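Salmonella typhimurium DB7155 bacteriophage DET7 tailspike (Bacteriophage, PDB 2V5I) probably binds and hydrolyses the O-antigen of Salmonella as the trimeric, beta-helical receptor-binding tailspike of the phage. Local coordinates at residues A[168-180]-A[190-202]. Sequence-based numbering, arbitrary orientation.
Sequences IRNAGGLMAAYLF and DSDSIIGGKDGII
I194 packs back on the preceding coil of the beta-helix, where it meets Y178: CD1 of I194 lies 3.9 Å from the ring carbon CE1 of Y178, the two side chains crossing at a slant. CG1 of I194, beside its own backbone N (chi1 -60°), carries CD1 inward, where it also packs against CB of A171, while CG2 sits 3.9 Å from CB of A176. Small alanines leave room for this branched chain. G173 suits its place beside CG2 because, at its phi of 165°, any CB would jam against the preceding carbonyl O and CB of A176. The OH of Y178 donates to G172 O at 2.7 Å in the carbonyl plane, which pairs the buried hydroxyl with a main-chain acceptor in a largely apolar interior. L174 and I195 run alongside each other on the outer side of the wall, CD2 against CG1. Backbone bonds tie the coils together, among them D192 N to A171 O (2.8 Å) and Y178 N to I201 O (2.8 Å, nearly straight at 170°). D192 turns its carboxylate to R165 and K187 of a second subunit. Apolar packing within the coils and along their outer face, main-chain bonds between rungs and charge pairing outside thus join successive coils and link them to the trimer.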
loop_
_atom_site.group_PDB
_atom_site.type_symbol
_atom_site.label_atom_id
_atom_site.label_comp_id
_atom_site.label_asym_id
_atom_site.label_seq_id
_atom_site.Cartn_x
_atom_site.Cartn_y
_atom_site.Cartn_z
ATOM N N ILE A 168 -2.432 -13.492 -25.064
ATOM C CA ILE A 168 -3.774 -14.092 -24.917
ATOM C C ILE A 168 -4.559 -13.123 -24.041
ATOM O O ILE A 168 -4.035 -12.671 -23.018
ATOM C CB ILE A 168 -3.682 -15.462 -24.195
ATOM C CG1 ILE A 168 -3.017 -16.484 -25.107
ATOM C CG2 ILE A 168 -5.072 -15.915 -23.802
ATOM C CD1 ILE A 168 -2.884 -17.864 -24.512
ATOM N N ARG A 169 -5.732 -12.700 -24.502
ATOM C CA ARG A 169 -6.530 -11.729 -23.780
ATOM C C ARG A 169 -7.887 -12.313 -23.416
ATOM O O ARG A 169 -8.522 -12.978 -24.255
ATOM C CB ARG A 169 -6.745 -10.487 -24.651
ATOM C CG ARG A 169 -5.431 -9.761 -25.027
ATOM C CD ARG A 169 -5.675 -8.562 -25.928
ATOM N NE ARG A 169 -4.387 -8.008 -26.371
ATOM C CZ ARG A 169 -4.220 -7.226 -27.440
ATOM N NH1 ARG A 169 -5.256 -6.878 -28.204
ATOM N NH2 ARG A 169 -3.003 -6.805 -27.743
ATOM N N ASN A 170 -8.341 -12.079 -22.188
ATOM C CA ASN A 170 -9.727 -12.486 -21.768
ATOM C C ASN A 170 -10.008 -13.982 -21.937
ATOM O O ASN A 170 -11.121 -14.407 -22.332
ATOM C CB ASN A 170 -10.729 -11.606 -22.533
ATOM C CG ASN A 170 -10.513 -10.135 -22.287
ATOM O OD1 ASN A 170 -10.675 -9.667 -21.158
ATOM N ND2 ASN A 170 -10.160 -9.390 -23.320
ATOM N N ALA A 171 -8.990 -14.772 -21.579
ATOM C CA ALA A 171 -9.092 -16.263 -21.649
ATOM C C ALA A 171 -10.082 -16.800 -20.648
ATOM O O ALA A 171 -10.249 -16.294 -19.543
ATOM C CB ALA A 171 -7.747 -16.923 -21.427
ATOM N N GLY A 172 -10.770 -17.863 -21.062
ATOM C CA GLY A 172 -11.617 -18.615 -20.160
ATOM C C GLY A 172 -11.434 -20.112 -20.284
ATOM O O GLY A 172 -10.632 -20.645 -21.048
ATOM N N GLY A 173 -12.212 -20.822 -19.482
ATOM C CA GLY A 173 -12.246 -22.280 -19.605
ATOM C C GLY A 173 -12.863 -23.029 -18.470
ATOM O O GLY A 173 -13.252 -22.444 -17.427
ATOM N N LEU A 174 -13.045 -24.336 -18.740
ATOM C CA LEU A 174 -13.527 -25.324 -17.779
ATOM C C LEU A 174 -12.609 -26.521 -17.824
ATOM O O LEU A 174 -12.477 -27.181 -18.864
ATOM C CB LEU A 174 -14.946 -25.787 -18.175
ATOM C CG LEU A 174 -16.070 -24.738 -18.018
ATOM C CD1 LEU A 174 -17.385 -25.279 -18.579
ATOM C CD2 LEU A 174 -16.281 -24.382 -16.615
ATOM N N MET A 175 -11.971 -26.836 -16.700
ATOM C CA MET A 175 -10.898 -27.807 -16.610
ATOM C C MET A 175 -9.816 -27.510 -17.630
ATOM O O MET A 175 -9.374 -28.405 -18.357
ATOM C CB MET A 175 -11.448 -29.264 -16.744
ATOM C CG MET A 175 -12.451 -29.535 -15.619
ATOM S SD MET A 175 -11.578 -29.875 -14.057
ATOM C CE MET A 175 -12.771 -29.452 -12.837
ATOM N N ALA A 176 -9.348 -26.239 -17.622
ATOM C CA ALA A 176 -8.497 -25.690 -18.665
ATOM C C ALA A 176 -7.073 -25.447 -18.191
ATOM O O ALA A 176 -6.825 -25.307 -17.002
ATOM C CB ALA A 176 -9.080 -24.352 -19.148
ATOM N N ALA A 177 -6.146 -25.484 -19.149
ATOM C CA ALA A 177 -4.769 -25.007 -18.930
ATOM C C ALA A 177 -4.247 -24.233 -20.131
ATOM O O ALA A 177 -4.559 -24.547 -21.240
ATOM C CB ALA A 177 -3.861 -26.150 -18.646
ATOM N N TYR A 178 -3.425 -23.194 -19.857
ATOM C CA TYR A 178 -2.731 -22.471 -20.860
ATOM C C TYR A 178 -1.247 -22.640 -20.581
ATOM O O TYR A 178 -0.775 -22.359 -19.489
ATOM C CB TYR A 178 -3.143 -20.985 -20.787
ATOM C CG TYR A 178 -4.574 -20.792 -21.246
ATOM C CD1 TYR A 178 -5.661 -20.913 -20.342
ATOM C CD2 TYR A 178 -4.862 -20.518 -22.586
ATOM C CE1 TYR A 178 -6.974 -20.785 -20.804
ATOM C CE2 TYR A 178 -6.174 -20.394 -23.041
ATOM C CZ TYR A 178 -7.213 -20.497 -22.136
ATOM O OH TYR A 178 -8.491 -20.340 -22.654
ATOM N N LEU A 179 -0.513 -23.164 -21.563
ATOM C CA LEU A 179 0.869 -23.584 -21.365
ATOM C C LEU A 179 1.697 -22.974 -22.464
ATOM O O LEU A 179 1.350 -23.102 -23.625
ATOM C CB LEU A 179 0.947 -25.112 -21.450
ATOM C CG LEU A 179 2.341 -25.725 -21.542
ATOM C CD1 LEU A 179 3.194 -25.346 -20.350
ATOM C CD2 LEU A 179 2.183 -27.201 -21.660
ATOM N N PHE A 180 2.753 -22.241 -22.098
ATOM C CA PHE A 180 3.703 -21.682 -23.040
ATOM C C PHE A 180 5.016 -22.432 -22.859
ATOM O O PHE A 180 5.628 -22.347 -21.778
ATOM C CB PHE A 180 3.911 -20.203 -22.728
ATOM C CG PHE A 180 2.723 -19.335 -23.080
ATOM C CD1 PHE A 180 1.650 -19.223 -22.190
ATOM C CD2 PHE A 180 2.710 -18.622 -24.235
ATOM C CE1 PHE A 180 0.549 -18.442 -22.546
ATOM C CE2 PHE A 180 1.682 -17.807 -24.554
ATOM C CZ PHE A 180 0.619 -17.701 -23.708
ATOM N N ASP A 190 -5.935 -10.229 -18.420
ATOM C CA ASP A 190 -7.364 -10.151 -18.056
ATOM C C ASP A 190 -8.149 -11.468 -18.168
ATOM O O ASP A 190 -9.310 -11.496 -18.598
ATOM C CB ASP A 190 -8.050 -9.054 -18.880
ATOM C CG ASP A 190 -7.431 -7.671 -18.639
ATOM O OD1 ASP A 190 -6.856 -7.435 -17.547
ATOM O OD2 ASP A 190 -7.493 -6.827 -19.582
ATOM N N SER A 191 -7.535 -12.534 -17.627
ATOM C CA SER A 191 -8.207 -13.841 -17.600
ATOM C C SER A 191 -9.545 -13.769 -16.909
ATOM O O SER A 191 -9.705 -13.131 -15.883
ATOM C CB SER A 191 -7.319 -14.838 -16.882
ATOM O OG SER A 191 -6.090 -15.015 -17.647
ATOM N N ASP A 192 -10.509 -14.456 -17.499
ATOM C CA ASP A 192 -11.904 -14.359 -17.131
ATOM C C ASP A 192 -12.357 -15.519 -16.253
ATOM O O ASP A 192 -13.242 -16.304 -16.628
ATOM C CB ASP A 192 -12.710 -14.355 -18.416
ATOM C CG ASP A 192 -14.147 -14.031 -18.175
ATOM O OD1 ASP A 192 -14.462 -13.456 -17.094
ATOM O OD2 ASP A 192 -14.977 -14.336 -19.083
ATOM N N SER A 193 -11.737 -15.647 -15.075
ATOM C CA SER A 193 -12.115 -16.674 -14.080
ATOM C C SER A 193 -12.031 -18.067 -14.683
ATOM O O SER A 193 -12.989 -18.861 -14.688
ATOM C CB SER A 193 -13.503 -16.399 -13.472
ATOM O OG SER A 193 -13.424 -15.185 -12.733
ATOM N N ILE A 194 -10.874 -18.345 -15.264
ATOM C CA ILE A 194 -10.591 -19.629 -15.865
ATOM C C ILE A 194 -10.737 -20.699 -14.778
ATOM O O ILE A 194 -10.111 -20.595 -13.723
ATOM C CB ILE A 194 -9.171 -19.684 -16.407
ATOM C CG1 ILE A 194 -8.915 -18.619 -17.473
ATOM C CG2 ILE A 194 -8.884 -21.076 -17.019
ATOM C CD1 ILE A 194 -7.424 -18.385 -17.793
ATOM N N ILE A 195 -11.564 -21.735 -15.015
ATOM C CA ILE A 195 -11.623 -22.836 -14.093
ATOM C C ILE A 195 -10.556 -23.857 -14.508
ATOM O O ILE A 195 -10.623 -24.468 -15.585
ATOM C CB ILE A 195 -13.004 -23.566 -14.106
ATOM C CG1 ILE A 195 -14.163 -22.640 -13.803
ATOM C CG2 ILE A 195 -12.997 -24.741 -13.161
ATOM C CD1 ILE A 195 -13.959 -21.813 -12.710
ATOM N N GLY A 196 -9.543 -24.033 -13.653
ATOM C CA GLY A 196 -8.478 -24.993 -13.909
ATOM C C GLY A 196 -8.829 -26.465 -13.921
ATOM O O GLY A 196 -9.830 -26.846 -13.382
ATOM N N GLY A 197 -7.971 -27.257 -14.574
ATOM C CA GLY A 197 -8.022 -28.712 -14.543
ATOM C C GLY A 197 -6.843 -29.313 -13.808
ATOM O O GLY A 197 -6.335 -28.756 -12.833
ATOM N N LYS A 198 -6.346 -30.432 -14.285
ATOM C CA LYS A 198 -5.332 -31.147 -13.526
ATOM C C LYS A 198 -3.988 -30.394 -13.417
ATOM O O LYS A 198 -3.250 -30.550 -12.433
ATOM C CB LYS A 198 -5.128 -32.514 -14.197
ATOM C CG LYS A 198 -4.220 -33.421 -13.430
ATOM C CD LYS A 198 -4.822 -33.967 -12.184
ATOM C CE LYS A 198 -3.990 -35.120 -11.631
ATOM N NZ LYS A 198 -4.666 -35.876 -10.533
ATOM N N ASP A 199 -3.636 -29.644 -14.463
ATOM C CA ASP A 199 -2.332 -28.965 -14.539
ATOM C C ASP A 199 -2.425 -27.528 -14.029
ATOM O O ASP A 199 -3.503 -27.008 -13.794
ATOM C CB ASP A 199 -1.828 -29.067 -15.944
ATOM C CG ASP A 199 -1.581 -30.528 -16.365
ATOM O OD1 ASP A 199 -1.196 -31.381 -15.506
ATOM O OD2 ASP A 199 -1.740 -30.808 -17.566
ATOM N N GLY A 200 -1.283 -26.910 -13.760
ATOM C CA GLY A 200 -1.275 -25.488 -13.487
ATOM C C GLY A 200 -2.118 -24.725 -14.492
ATOM O O GLY A 200 -2.224 -25.125 -15.667
ATOM N N ILE A 201 -2.760 -23.662 -14.047
ATOM C CA ILE A 201 -3.691 -22.966 -14.939
ATOM C C ILE A 201 -2.978 -22.213 -16.031
ATOM O O ILE A 201 -3.356 -22.318 -17.191
ATOM C CB ILE A 201 -4.760 -22.159 -14.191
ATOM C CG1 ILE A 201 -5.436 -23.042 -13.143
ATOM C CG2 ILE A 201 -5.776 -21.587 -15.182
ATOM C CD1 ILE A 201 -6.518 -22.438 -12.325
ATOM N N ILE A 202 -2.016 -21.356 -15.637
ATOM C CA ILE A 202 -1.154 -20.675 -16.598
ATOM C C ILE A 202 0.291 -21.016 -16.255
ATOM O O ILE A 202 0.691 -20.806 -15.132
ATOM C CB ILE A 202 -1.357 -19.144 -16.541
ATOM C CG1 ILE A 202 -2.870 -18.797 -16.727
ATOM C CG2 ILE A 202 -0.471 -18.452 -17.584
ATOM C CD1 ILE A 202 -3.292 -17.389 -16.317
HETATM O O HOH W 1 -13.676 -15.245 -21.729
HETATM O O HOH W 2 -12.003 -10.808 -18.974
HETATM O O HOH W 3 -6.374 -14.164 -20.503
HETATM O O HOH W 4 -14.011 -18.801 -17.911
HETATM O O HOH W 5 -5.369 -27.324 -15.692
HETATM O O HOH W 6 -0.595 -24.615 -17.683
#